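Local coordinates for protein phosphoserine aminotransferase (Bacillus alcalophilus, PDB 1W23) that catalyses the reversible, pyridoxal phosphate-dependent transamination between 3-phosphohydroxypyruvate and O-phospho-L-serine in serine biosynthesis, at residues F5-G10 against Q319-L324; N95-G100 against A143-T148; G188-G193 against V205-K210. All blocks are in the same frame, centred on the assembly; numbering follows the deposited sequence. Where two conformers were deposited one is given.

Contact 1 (F5-G10 against Q319-L324)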
ATOM      1  N   PHE A   5       9.584  14.335 -21.309  1.00 10.62           N
ATOM      2  CA  PHE A   5       9.986  15.124 -20.132  1.00 10.88           C
ATOM      3  C   PHE A   5       8.911  14.911 -19.068  1.00 10.57           C
ATOM      4  O   PHE A   5       7.762  15.319 -19.244  1.00 11.55           O
ATOM      5  CB  PHE A   5      10.120  16.599 -20.491  1.00 10.95           C
ATOM      6  CG  PHE A   5      11.004  16.831 -21.695  1.00 11.88           C
ATOM      7  CD1 PHE A   5      10.463  17.176 -22.926  1.00 13.70           C
ATOM      8  CD2 PHE A   5      12.379  16.697 -21.574  1.00 13.24           C
ATOM      9  CE1 PHE A   5      11.221  17.392 -24.041  1.00 17.60           C
ATOM     10  CE2 PHE A   5      13.171  16.923 -22.696  1.00 16.33           C
ATOM     11  CZ  PHE A   5      12.577  17.257 -23.899  1.00 17.23           C
ATOM     12  N   ASN A   6       9.272  14.275 -17.966  1.00 10.37           N
ATOM     13  CA  ASN A   6       8.302  13.829 -16.962  1.00  9.55           C
ATOM     14  C   ASN A   6       8.158  14.826 -15.808  1.00  9.25           C
ATOM     15  O   ASN A   6       8.933  14.810 -14.844  1.00 10.27           O
ATOM     16  CB  ASN A   6       8.681  12.462 -16.430  1.00 10.25           C
ATOM     17  CG  ASN A   6       7.619  11.898 -15.491  1.00  9.69           C
ATOM     18  OD1 ASN A   6       6.614  12.553 -15.250  1.00 10.54           O
ATOM     19  ND2 ASN A   6       7.896  10.699 -14.965  1.00  9.87           N
ATOM     20  N   PHE A   7       7.151  15.680 -15.920  1.00  8.76           N
ATOM     21  CA  PHE A   7       6.768  16.658 -14.906  1.00  8.91           C
ATOM     22  C   PHE A   7       5.531  16.223 -14.127  1.00  8.81           C
ATOM     23  O   PHE A   7       4.832  17.046 -13.533  1.00  9.48           O
ATOM     24  CB  PHE A   7       6.541  18.028 -15.555  1.00  8.90           C
ATOM     25  CG  PHE A   7       7.801  18.715 -16.025  1.00  8.81           C
ATOM     26  CD1 PHE A   7       8.262  18.607 -17.316  1.00  9.68           C
ATOM     27  CD2 PHE A   7       8.560  19.491 -15.150  1.00  8.92           C
ATOM     28  CE1 PHE A   7       9.406  19.252 -17.732  1.00  9.57           C
ATOM     29  CE2 PHE A   7       9.702  20.151 -15.567  1.00 10.03           C
ATOM     30  CZ  PHE A   7      10.133  20.019 -16.861  1.00  9.72           C
ATOM     31  N   ASN A   8       5.296  14.922 -14.040  1.00  9.11           N
ATOM     32  CA  ASN A   8       4.152  14.422 -13.276  1.00  9.51           C
ATOM     33  C   ASN A   8       4.224  14.820 -11.805  1.00  9.29           C
ATOM     34  O   ASN A   8       5.296  14.847 -11.169  1.00 10.00           O
ATOM     35  CB  ASN A   8       4.093  12.877 -13.377  1.00  9.87           C
ATOM     36  CG  ASN A   8       3.389  12.406 -14.611  1.00 10.04           C
ATOM     37  OD1 ASN A   8       2.504  13.085 -15.139  1.00 13.13           O
ATOM     38  ND2 ASN A   8       3.735  11.213 -15.078  1.00 10.52           N
ATOM     39  N   ALA A   9       3.034  15.113 -11.250  1.00  9.57           N
ATOM     40  CA  ALA A   9       2.887  15.655  -9.902  1.00  9.63           C
ATOM     41  C   ALA A   9       2.810  14.601  -8.803  1.00  9.78           C
ATOM     42  O   ALA A   9       2.821  14.979  -7.647  1.00 10.72           O
ATOM     43  CB  ALA A   9       1.649  16.557  -9.839  1.00 10.84           C
ATOM     44  N   GLY A  10       2.663  13.334  -9.147  1.00 10.27           N
ATOM     45  CA  GLY A  10       2.562  12.313  -8.118  1.00 11.93           C
ATOM     46  C   GLY A  10       1.681  11.172  -8.567  1.00 11.91           C
ATOM     47  O   GLY A  10       0.471  11.411  -8.885  1.00 16.14           O
ATOM     48  N   GLN A 319       5.120  18.117 -27.810  1.00 13.95           N
ATOM     49  CA  GLN A 319       6.548  18.132 -27.698  1.00 14.21           C
ATOM     50  C   GLN A 319       7.111  17.143 -26.680  1.00 13.46           C
ATOM     51  O   GLN A 319       8.293  17.083 -26.495  1.00 15.35           O
ATOM     52  CB  GLN A 319       7.036  19.560 -27.416  1.00 14.22           C
ATOM     53  CG  GLN A 319       6.799  20.514 -28.556  1.00 16.24           C
ATOM     54  CD  GLN A 319       7.744  20.181 -29.727  1.00 27.04           C
ATOM     55  OE1 GLN A 319       8.973  20.106 -29.526  1.00 35.81           O
ATOM     56  NE2 GLN A 319       7.168  19.995 -30.913  1.00 33.01           N
ATOM     57  N   GLY A 320       6.255  16.308 -26.057  1.00 13.20           N
ATOM     58  CA  GLY A 320       6.743  15.236 -25.174  1.00 12.31           C
ATOM     59  C   GLY A 320       6.739  15.558 -23.734  1.00 11.41           C
ATOM     60  O   GLY A 320       7.160  14.701 -22.939  1.00 12.34           O
ATOM     61  N   PHE A 321       6.196  16.715 -23.328  1.00 10.68           N
ATOM     62  CA  PHE A 321       6.091  17.054 -21.907  1.00 10.13           C
ATOM     63  C   PHE A 321       4.859  16.351 -21.294  1.00 10.38           C
ATOM     64  O   PHE A 321       3.760  16.388 -21.858  1.00 11.61           O
ATOM     65  CB  PHE A 321       5.940  18.570 -21.710  1.00 10.37           C
ATOM     66  CG  PHE A 321       7.181  19.316 -22.133  1.00 10.04           C
ATOM     67  CD1 PHE A 321       7.446  19.640 -23.440  1.00 10.91           C
ATOM     68  CD2 PHE A 321       8.121  19.698 -21.168  1.00 10.41           C
ATOM     69  CE1 PHE A 321       8.606  20.283 -23.800  1.00 11.14           C
ATOM     70  CE2 PHE A 321       9.288  20.304 -21.531  1.00 10.85           C
ATOM     71  CZ  PHE A 321       9.530  20.604 -22.859  1.00 11.23           C
ATOM     72  N   VAL A 322       5.074  15.733 -20.142  1.00 10.05           N
ATOM     73  CA  VAL A 322       4.031  14.967 -19.434  1.00 10.52           C
ATOM     74  C   VAL A 322       3.750  15.635 -18.103  1.00  9.47           C
ATOM     75  O   VAL A 322       4.669  15.940 -17.339  1.00 10.03           O
ATOM     76  CB  VAL A 322       4.525  13.496 -19.211  1.00 11.82           C
ATOM     77  CG1 VAL A 322       3.512  12.715 -18.433  1.00 14.27           C
ATOM     78  CG2 VAL A 322       4.775  12.831 -20.558  1.00 15.97           C
ATOM     79  N   GLY A 323       2.477  15.825 -17.804  1.00  9.96           N
ATOM     80  CA  GLY A 323       2.054  16.241 -16.485  1.00 10.40           C
ATOM     81  C   GLY A 323       1.902  17.696 -16.181  1.00  9.60           C
ATOM     82  O   GLY A 323       1.671  18.054 -15.032  1.00 10.61           O
ATOM     83  N   LEU A 324       2.052  18.567 -17.188  1.00  9.78           N
ATOM     84  CA  LEU A 324       2.055  20.016 -16.914  1.00  9.75           C
ATOM     85  C   LEU A 324       0.687  20.615 -16.676  1.00  9.75           C
ATOM     86  O   LEU A 324       0.617  21.769 -16.243  1.00 10.70           O
ATOM     87  CB  LEU A 324       2.715  20.744 -18.086  1.00 10.49           C
ATOM     88  CG  LEU A 324       4.195  20.563 -18.240  1.00 10.61           C
ATOM     89  CD1 LEU A 324       4.698  21.304 -19.494  1.00 13.18           C
ATOM     90  CD2 LEU A 324       4.983  21.057 -17.054  1.00 11.90           C
TER
HETATM   91  O   HOH W   1       0.938  15.854 -13.209  1.00 17.38           O
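Phe-5 O is gripped from several quarters: Val-322 N donates to Phe-5 O at 2.9 Å, nearly along the C=O axis, Phe-321 CA adds a C-H contact, and Phe-7 N reaches back weakly. The better bond of Phe-7 N goes to Val-322 O, 2.9 Å away. With Phe-5 N bonded to Gly-320 O, these links make a two-stranded parallel sheet, which ties the N-terminal strand 5-6 to strand 321-322 just past the Schellman motif closing helix 306-318. On the phenylalanine face, Phe-5 CD1 sits over the centre of the Phe-321 ring, 3.5 Å above its plane, the two rings inclined by 31°. Phe-7 lies alongside, its CE1 meeting the rim of that ring at Phe-321 CD2 (3.7 Å), while its CB rests on Leu-324 CD2. With an alanine in place of Phe-321, the Phe-5 ring would probably lose the surface beneath its CD1 and a gap would open beside Phe-7 CE1. On the other face, a position anti to the backbone N (177°) brings Val-322 CG1 to within 3.5 Å of Asn-8 OD1. Asn-6 OD1 accepts from Asn-8 N at 3.0 Å, an Asx turn, and Asn-8 ND2 donates to Glu-38 O of the second subunit.

Contact 2 (N95-G100 against A143-T148)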
ATOM      1  N   ASN A  95      -5.230  22.069  15.805  1.00 11.08           N
ATOM      2  CA  ASN A  95      -5.032  23.424  15.283  1.00 10.70           C
ATOM      3  C   ASN A  95      -4.269  23.359  13.964  1.00 10.29           C
ATOM      4  O   ASN A  95      -3.215  22.712  13.922  1.00 11.42           O
ATOM      5  CB  ASN A  95      -4.265  24.254  16.330  1.00 11.69           C
ATOM      6  CG  ASN A  95      -4.414  25.747  16.141  1.00 11.64           C
ATOM      7  OD1 ASN A  95      -5.116  26.198  15.218  1.00 12.91           O
ATOM      8  ND2 ASN A  95      -3.783  26.542  17.034  1.00 12.18           N
ATOM      9  N   TYR A  96      -4.795  23.953  12.912  1.00 10.57           N
ATOM     10  CA  TYR A  96      -4.289  23.813  11.530  1.00 10.64           C
ATOM     11  C   TYR A  96      -3.917  25.162  10.969  1.00 10.31           C
ATOM     12  O   TYR A  96      -4.638  26.150  11.122  1.00 11.08           O
ATOM     13  CB  TYR A  96      -5.422  23.191  10.609  1.00 11.13           C
ATOM     14  CG  TYR A  96      -5.494  21.682  10.893  1.00 10.49           C
ATOM     15  CD1 TYR A  96      -6.131  21.235  12.045  1.00 10.80           C
ATOM     16  CD2 TYR A  96      -4.905  20.732  10.077  1.00 10.84           C
ATOM     17  CE1 TYR A  96      -6.207  19.893  12.348  1.00 10.99           C
ATOM     18  CE2 TYR A  96      -4.934  19.355  10.381  1.00 10.45           C
ATOM     19  CZ  TYR A  96      -5.593  18.942  11.504  1.00 10.22           C
ATOM     20  OH  TYR A  96      -5.614  17.620  11.887  1.00 11.49           O
ATOM     21  N   VAL A  97      -2.816  25.198  10.211  1.00 10.08           N
ATOM     22  CA  VAL A  97      -2.444  26.329   9.391  1.00 10.24           C
ATOM     23  C   VAL A  97      -2.838  25.981   7.961  1.00 10.03           C
ATOM     24  O   VAL A  97      -2.348  24.986   7.391  1.00  9.95           O
ATOM     25  CB  VAL A  97      -0.963  26.692   9.474  1.00 10.28           C
ATOM     26  CG1 VAL A  97      -0.623  27.916   8.606  1.00 11.46           C
ATOM     27  CG2 VAL A  97      -0.512  26.938  10.905  1.00 11.49           C
ATOM     28  N   LEU A  98      -3.729  26.768   7.360  1.00 10.20           N
ATOM     29  CA  LEU A  98      -4.207  26.495   6.025  1.00 10.56           C
ATOM     30  C   LEU A  98      -3.384  27.237   4.961  1.00  9.99           C
ATOM     31  O   LEU A  98      -3.415  28.476   4.918  1.00 10.58           O
ATOM     32  CB  LEU A  98      -5.665  26.878   5.855  1.00 10.90           C
ATOM     33  CG  LEU A  98      -6.661  26.123   6.788  1.00 11.71           C
ATOM     34  CD1 LEU A  98      -8.097  26.566   6.495  1.00 13.12           C
ATOM     35  CD2 LEU A  98      -6.520  24.611   6.640  1.00 13.19           C
ATOM     36  N   THR A  99      -2.640  26.480   4.135  1.00  9.55           N
ATOM     37  CA  THR A  99      -1.848  27.054   3.072  1.00  9.75           C
ATOM     38  C   THR A  99      -2.150  26.439   1.720  1.00  9.76           C
ATOM     39  O   THR A  99      -1.487  26.751   0.724  1.00 10.44           O
ATOM     40  CB  THR A  99      -0.344  27.020   3.366  1.00  9.97           C
ATOM     41  OG1 THR A  99       0.041  25.701   3.865  1.00  9.88           O
ATOM     42  CG2 THR A  99       0.045  28.017   4.453  1.00 10.96           C
ATOM     43  N   GLY A 100      -3.163  25.578   1.612  1.00 10.19           N
ATOM     44  CA  GLY A 100      -3.633  25.062   0.344  1.00 10.17           C
ATOM     45  C   GLY A 100      -4.721  24.048   0.539  1.00  9.89           C
ATOM     46  O   GLY A 100      -5.283  23.889   1.631  1.00 10.24           O
ATOM     47  N   ALA A 143      -3.907  20.136  20.888  1.00 12.62           N
ATOM     48  CA  ALA A 143      -3.295  18.798  20.852  1.00 13.19           C
ATOM     49  C   ALA A 143      -2.023  18.820  19.993  1.00 12.72           C
ATOM     50  O   ALA A 143      -1.062  18.050  20.216  1.00 13.87           O
ATOM     51  CB  ALA A 143      -4.279  17.781  20.297  1.00 15.17           C
ATOM     52  N   TYR A 144      -1.987  19.670  18.987  1.00 12.12           N
ATOM     53  CA  TYR A 144      -0.909  19.802  18.011  1.00 11.49           C
ATOM     54  C   TYR A 144      -1.207  21.006  17.179  1.00 11.11           C
ATOM     55  O   TYR A 144      -2.327  21.521  17.145  1.00 11.35           O
ATOM     56  CB  TYR A 144      -0.823  18.538  17.159  1.00 11.90           C
ATOM     57  CG  TYR A 144      -2.055  18.114  16.418  1.00 11.43           C
ATOM     58  CD1 TYR A 144      -2.847  17.081  16.953  1.00 12.70           C
ATOM     59  CD2 TYR A 144      -2.463  18.706  15.232  1.00 11.08           C
ATOM     60  CE1 TYR A 144      -4.001  16.669  16.313  1.00 13.07           C
ATOM     61  CE2 TYR A 144      -3.616  18.309  14.605  1.00 11.25           C
ATOM     62  CZ  TYR A 144      -4.378  17.293  15.117  1.00 12.70           C
ATOM     63  OH  TYR A 144      -5.534  16.858  14.507  1.00 13.63           O
ATOM     64  N   LEU A 145      -0.179  21.446  16.428  1.00 10.94           N
ATOM     65  CA  LEU A 145      -0.301  22.439  15.364  1.00 11.01           C
ATOM     66  C   LEU A 145       0.141  21.765  14.079  1.00 10.34           C
ATOM     67  O   LEU A 145       1.281  21.269  14.039  1.00 11.27           O
ATOM     68  CB  LEU A 145       0.576  23.662  15.626  1.00 11.39           C
ATOM     69  CG  LEU A 145       0.458  24.768  14.564  1.00 12.28           C
ATOM     70  CD1 LEU A 145      -0.924  25.386  14.586  1.00 13.57           C
ATOM     71  CD2 LEU A 145       1.559  25.783  14.771  1.00 14.40           C
ATOM     72  N   HIS A 146      -0.743  21.704  13.090  1.00  9.97           N
ATOM     73  CA  HIS A 146      -0.481  20.994  11.825  1.00  9.76           C
ATOM     74  C   HIS A 146      -0.245  21.974  10.712  1.00  9.74           C
ATOM     75  O   HIS A 146      -1.037  22.911  10.522  1.00 10.14           O
ATOM     76  CB  HIS A 146      -1.685  20.087  11.513  1.00  9.90           C
ATOM     77  CG  HIS A 146      -1.509  19.273  10.258  1.00  9.58           C
ATOM     78  ND1 HIS A 146      -1.653  19.805   8.958  1.00  9.38           N
ATOM     79  CD2 HIS A 146      -1.261  17.952  10.104  1.00 10.38           C
ATOM     80  CE1 HIS A 146      -1.477  18.792   8.086  1.00  9.66           C
ATOM     81  NE2 HIS A 146      -1.215  17.667   8.767  1.00 10.10           N
ATOM     82  N   ILE A 147       0.833  21.739   9.942  1.00  9.30           N
ATOM     83  CA  ILE A 147       1.174  22.522   8.766  1.00  9.05           C
ATOM     84  C   ILE A 147       1.355  21.585   7.581  1.00  8.45           C
ATOM     85  O   ILE A 147       1.556  20.374   7.722  1.00  8.99           O
ATOM     86  CB  ILE A 147       2.456  23.349   8.989  1.00  9.50           C
ATOM     87  CG1 ILE A 147       3.714  22.494   9.119  1.00  9.76           C
ATOM     88  CG2 ILE A 147       2.285  24.296  10.187  1.00 10.50           C
ATOM     89  CD1 ILE A 147       5.003  23.278   9.170  1.00 11.48           C
ATOM     90  N   THR A 148       1.352  22.200   6.379  1.00  9.18           N
ATOM     91  CA  THR A 148       1.623  21.518   5.125  1.00  8.65           C
ATOM     92  C   THR A 148       2.860  22.211   4.542  1.00  8.74           C
ATOM     93  O   THR A 148       2.783  23.405   4.165  1.00  9.24           O
ATOM     94  CB  THR A 148       0.450  21.629   4.157  1.00  8.66           C
ATOM     95  OG1 THR A 148      -0.770  21.290   4.846  1.00  9.19           O
ATOM     96  CG2 THR A 148       0.675  20.760   2.940  1.00  9.46           C
TER
HETATM   97  O   HOH W   2      -2.008  22.107   7.369  1.00  9.89           O
HETATM   98  O   HOH W   3       0.346  25.015   6.473  1.00  9.90           O
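Tyr-96 meets both Tyr-144 and His-146, each in its own way. At its phenol end, Tyr-144 OH donates to Tyr-96 OH over 2.7 Å, with the two rings almost perpendicular (83°) and Tyr-96 CZ in the plane of the Tyr-144 ring at its edge. Further back, Tyr-96 CE2 stands 3.3 Å above the imidazole plane of His-146, offset toward the rim, and His-146 CB returns a CH-pi contact over the phenol face. His-146 CG, anti to the backbone N (chi1 -178°), swings the ring to where one face meets Tyr-96 CE2. At the ring edge, in its plane, a water lies 2.8 Å from His-146 ND1 and also donates to Val-97 O, while NE2 is taken by Tyr-191 OH. A second water donates to Val-97 O and to Thr-99 OG1 and accepts from Thr-148 N, bridging the strands where they diverge and direct pairing ends; Thr-99 OG1 is also hydrogen-bonded to Asn-151 OD1. Behind the rings the parallel backbones are joined by bonds from His-146 N to Asn-95 O (2.8 Å) and from Val-97 N to His-146 O. On the reverse face Leu-145 CD1 lies against the Asn-95 amide and Val-97 CG2, and Val-97 CG2 also meets Ile-147 CG2. Asn-95 OD1 is bonded to His-117 of strand 115-121. Helix 101-111 packs on Tyr-96 and Tyr-144, helix 75-87 on Tyr-144 and His-146, so the aromatic cluster lies on strands 93-98 and 142-148 and packs against these two helices.

Contact 3 (G188-G193 against V205-K210)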
ATOM      1  N   GLY A 188       7.055  17.098  16.244  1.00 11.40           N
ATOM      2  CA  GLY A 188       6.624  15.874  16.877  1.00 12.36           C
ATOM      3  C   GLY A 188       6.387  14.725  15.921  1.00 11.59           C
ATOM      4  O   GLY A 188       6.571  13.555  16.270  1.00 12.37           O
ATOM      5  N   MET A 189       5.951  15.081  14.706  1.00 11.65           N
ATOM      6  CA  MET A 189       5.687  14.068  13.677  1.00 10.89           C
ATOM      7  C   MET A 189       5.785  14.714  12.317  1.00 10.84           C
ATOM      8  O   MET A 189       5.289  15.860  12.116  1.00 11.85           O
ATOM      9  CB  MET A 189       4.320  13.442  13.928  0.60 11.88           C
ATOM     10  CG  MET A 189       3.991  12.345  12.936  0.60 14.03           C
ATOM     11  SD  MET A 189       2.448  11.501  13.300  0.60 19.34           S
ATOM     12  CE  MET A 189       1.644  11.886  11.727  0.60 29.29           C
ATOM     13  N   ILE A 190       6.343  14.008  11.368  1.00 10.41           N
ATOM     14  CA  ILE A 190       6.390  14.351   9.942  1.00 10.58           C
ATOM     15  C   ILE A 190       5.849  13.172   9.162  1.00 10.19           C
ATOM     16  O   ILE A 190       6.188  12.024   9.486  1.00 11.32           O
ATOM     17  CB  ILE A 190       7.851  14.604   9.521  1.00 12.26           C
ATOM     18  CG1 ILE A 190       8.424  15.840  10.202  1.00 13.25           C
ATOM     19  CG2 ILE A 190       7.985  14.601   8.035  1.00 13.31           C
ATOM     20  CD1 ILE A 190       9.905  15.917  10.135  1.00 16.89           C
ATOM     21  N   TYR A 191       5.003  13.404   8.162  1.00  9.76           N
ATOM     22  CA  TYR A 191       4.570  12.307   7.317  1.00  9.11           C
ATOM     23  C   TYR A 191       4.620  12.726   5.858  1.00  9.04           C
ATOM     24  O   TYR A 191       4.525  13.911   5.484  1.00  9.50           O
ATOM     25  CB  TYR A 191       3.183  11.809   7.681  1.00 10.03           C
ATOM     26  CG  TYR A 191       2.064  12.781   7.585  1.00  9.32           C
ATOM     27  CD1 TYR A 191       1.214  12.835   6.497  1.00  9.72           C
ATOM     28  CD2 TYR A 191       1.767  13.686   8.628  1.00 10.76           C
ATOM     29  CE1 TYR A 191       0.154  13.720   6.387  1.00  9.10           C
ATOM     30  CE2 TYR A 191       0.701  14.559   8.543  1.00 10.55           C
ATOM     31  CZ  TYR A 191      -0.100  14.587   7.418  1.00  9.36           C
ATOM     32  OH  TYR A 191      -1.201  15.423   7.321  1.00  9.61           O
ATOM     33  N   ALA A 192       4.735  11.706   4.982  1.00  8.71           N
ATOM     34  CA  ALA A 192       4.835  11.955   3.558  1.00  8.42           C
ATOM     35  C   ALA A 192       4.508  10.671   2.801  1.00  8.25           C
ATOM     36  O   ALA A 192       5.156   9.647   3.020  1.00  8.84           O
ATOM     37  CB  ALA A 192       6.283  12.308   3.154  1.00  9.80           C
ATOM     38  N   GLY A 193       3.550  10.733   1.878  1.00  9.04           N
ATOM     39  CA  GLY A 193       3.466   9.666   0.866  1.00  9.25           C
ATOM     40  C   GLY A 193       4.769   9.610   0.115  1.00  8.76           C
ATOM     41  O   GLY A 193       5.372  10.652  -0.185  1.00 10.26           O
ATOM     42  N   VAL A 205       5.875   7.379   4.654  1.00  8.71           N
ATOM     43  CA  VAL A 205       6.896   7.517   5.701  1.00  9.00           C
ATOM     44  C   VAL A 205       6.361   8.402   6.811  1.00  9.30           C
ATOM     45  O   VAL A 205       5.837   9.495   6.563  1.00 10.24           O
ATOM     46  CB  VAL A 205       8.193   8.109   5.110  1.00 10.55           C
ATOM     47  CG1 VAL A 205       9.201   8.430   6.197  1.00 13.36           C
ATOM     48  CG2 VAL A 205       8.756   7.177   4.053  1.00 12.98           C
ATOM     49  N   VAL A 206       6.422   7.915   8.044  1.00  9.44           N
ATOM     50  CA  VAL A 206       6.011   8.662   9.199  1.00  9.99           C
ATOM     51  C   VAL A 206       7.196   8.666  10.193  1.00 10.78           C
ATOM     52  O   VAL A 206       7.609   7.616  10.650  1.00 13.85           O
ATOM     53  CB  VAL A 206       4.754   8.080   9.863  1.00 11.68           C
ATOM     54  CG1 VAL A 206       4.281   8.946  11.014  1.00 15.23           C
ATOM     55  CG2 VAL A 206       3.634   7.909   8.819  1.00 13.82           C
ATOM     56  N   ILE A 207       7.717   9.882  10.471  1.00 10.15           N
ATOM     57  CA  ILE A 207       8.810  10.067  11.429  1.00 10.42           C
ATOM     58  C   ILE A 207       8.203  10.618  12.699  1.00 11.01           C
ATOM     59  O   ILE A 207       7.596  11.678  12.649  1.00 11.75           O
ATOM     60  CB  ILE A 207       9.896  10.979  10.842  1.00 11.07           C
ATOM     61  CG1 ILE A 207      10.485  10.480   9.527  1.00 12.30           C
ATOM     62  CG2 ILE A 207      10.965  11.208  11.889  1.00 12.89           C
ATOM     63  CD1 ILE A 207      11.154  11.546   8.692  1.00 14.74           C
ATOM     64  N   VAL A 208       8.302   9.883  13.797  1.00 11.77           N
ATOM     65  CA  VAL A 208       7.552  10.172  14.996  1.00 12.91           C
ATOM     66  C   VAL A 208       8.471  10.257  16.210  1.00 12.26           C
ATOM     67  O   VAL A 208       9.368   9.425  16.403  1.00 13.37           O
ATOM     68  CB  VAL A 208       6.529   9.051  15.373  0.65 15.81           C
ATOM     69  CG1 VAL A 208       5.486   8.881  14.315  0.65 19.10           C
ATOM     70  CG2 VAL A 208       7.171   7.683  15.631  0.65 20.40           C
ATOM     71  N   LYS A 209       8.260  11.256  17.042  1.00 12.34           N
ATOM     72  CA  LYS A 209       8.932  11.332  18.338  1.00 12.35           C
ATOM     73  C   LYS A 209       8.316  10.228  19.194  1.00 13.02           C
ATOM     74  O   LYS A 209       7.117  10.230  19.467  1.00 13.82           O
ATOM     75  CB  LYS A 209       8.743  12.715  18.951  1.00 14.26           C
ATOM     76  CG  LYS A 209       9.632  12.945  20.172  1.00 20.42           C
ATOM     77  CD  LYS A 209       9.617  14.444  20.529  1.00 25.19           C
ATOM     78  CE  LYS A 209      10.482  14.738  21.776  1.00 40.85           C
ATOM     79  NZ  LYS A 209      11.825  15.141  21.257  1.00 58.30           N
ATOM     80  N   LYS A 210       9.126   9.220  19.578  1.00 13.22           N
ATOM     81  CA  LYS A 210       8.580   7.986  20.110  1.00 15.37           C
ATOM     82  C   LYS A 210       7.690   8.209  21.313  1.00 17.48           C
ATOM     83  O   LYS A 210       6.610   7.602  21.389  1.00 18.78           O
ATOM     84  CB  LYS A 210       9.735   7.047  20.497  1.00 18.44           C
ATOM     85  CG  LYS A 210      10.618   6.708  19.344  1.00 26.84           C
ATOM     86  CD  LYS A 210      11.644   5.667  19.705  1.00 36.47           C
ATOM     87  CE  LYS A 210      13.108   5.849  19.338  1.00 32.87           C
ATOM     88  NZ  LYS A 210      13.764   4.522  19.669  1.00 47.56           N
TER
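Ile-190 and Ile-207 exchange two backbone hydrogen bonds, Ile-207 N to Ile-190 O at 2.8 Å and Ile-190 N to Ile-207 O at 2.9 Å. Ala-192 and Val-205 form a second such reciprocal pair, and Lys-209 N closes the ladder on Gly-188 O with a nearly straight bond (173°). At the non-hydrogen-bonded pairs, Met-189 with Val-208 and Tyr-191 with Val-206, the CA atoms are closer, and C-H groups meet carbonyls: Met-189 CA lies 3.2 Å from Ile-207 O, and Tyr-191 CA lies equally close to Val-205 O.

Apolar contacts divide between two faces. One carries Ile-190, Ala-192, Val-205 and Ile-207, where the isoleucine CB atoms stand 4.4 Å apart. The other carries Met-189, Tyr-191, Val-206 and Val-208; Tyr-191 CB meets Val-206 CG2 at 4.1 Å, and chi1 near 60° carries the ring away from strand 205-209, toward helix 75-87. Met-189 SD crosses toward Val-206 CG1, though Met-189 was modelled in two conformers, so this detail is doubtful.

Among charged groups, Lys-209 NZ leaves the strand pair for a salt bridge to Asp-66.

The whole is an antiparallel beta hairpin set into the mixed seven-stranded sheet of the cofactor domain, between strands 67-72 and 169-172. Its connection holds Gln-195 and Lys-196, the lysine to which the cofactor can be attached, though that bond is absent from this structure, an arrangement familiar from fold-type I pyridoxal phosphate enzymes.

How the contacts relate
Contacts 2 and 3 belong to one sheet, their centres 15 Å apart, and they meet directly: His-146 NE2 and Tyr-191 OH are 2.7 Å apart, probably hydrogen-bonded. Both side chains approach Asp-172, a cofactor-binding residue, which is consistent with a second-shell role around the pyridoxal phosphate site. Thr-148 of contact 2 touches the cofactor itself, whereas the side chain of Tyr-191 stays about 6 Å from it. Contact 1 lies on the opposite side of the chain's centre, its own centre about 30 Å from that of contact 2, and closes the long loop within which the others are nested. Even so, the Asn-8 side chain comes within about 12 Å of the cofactor, at the subunit interface.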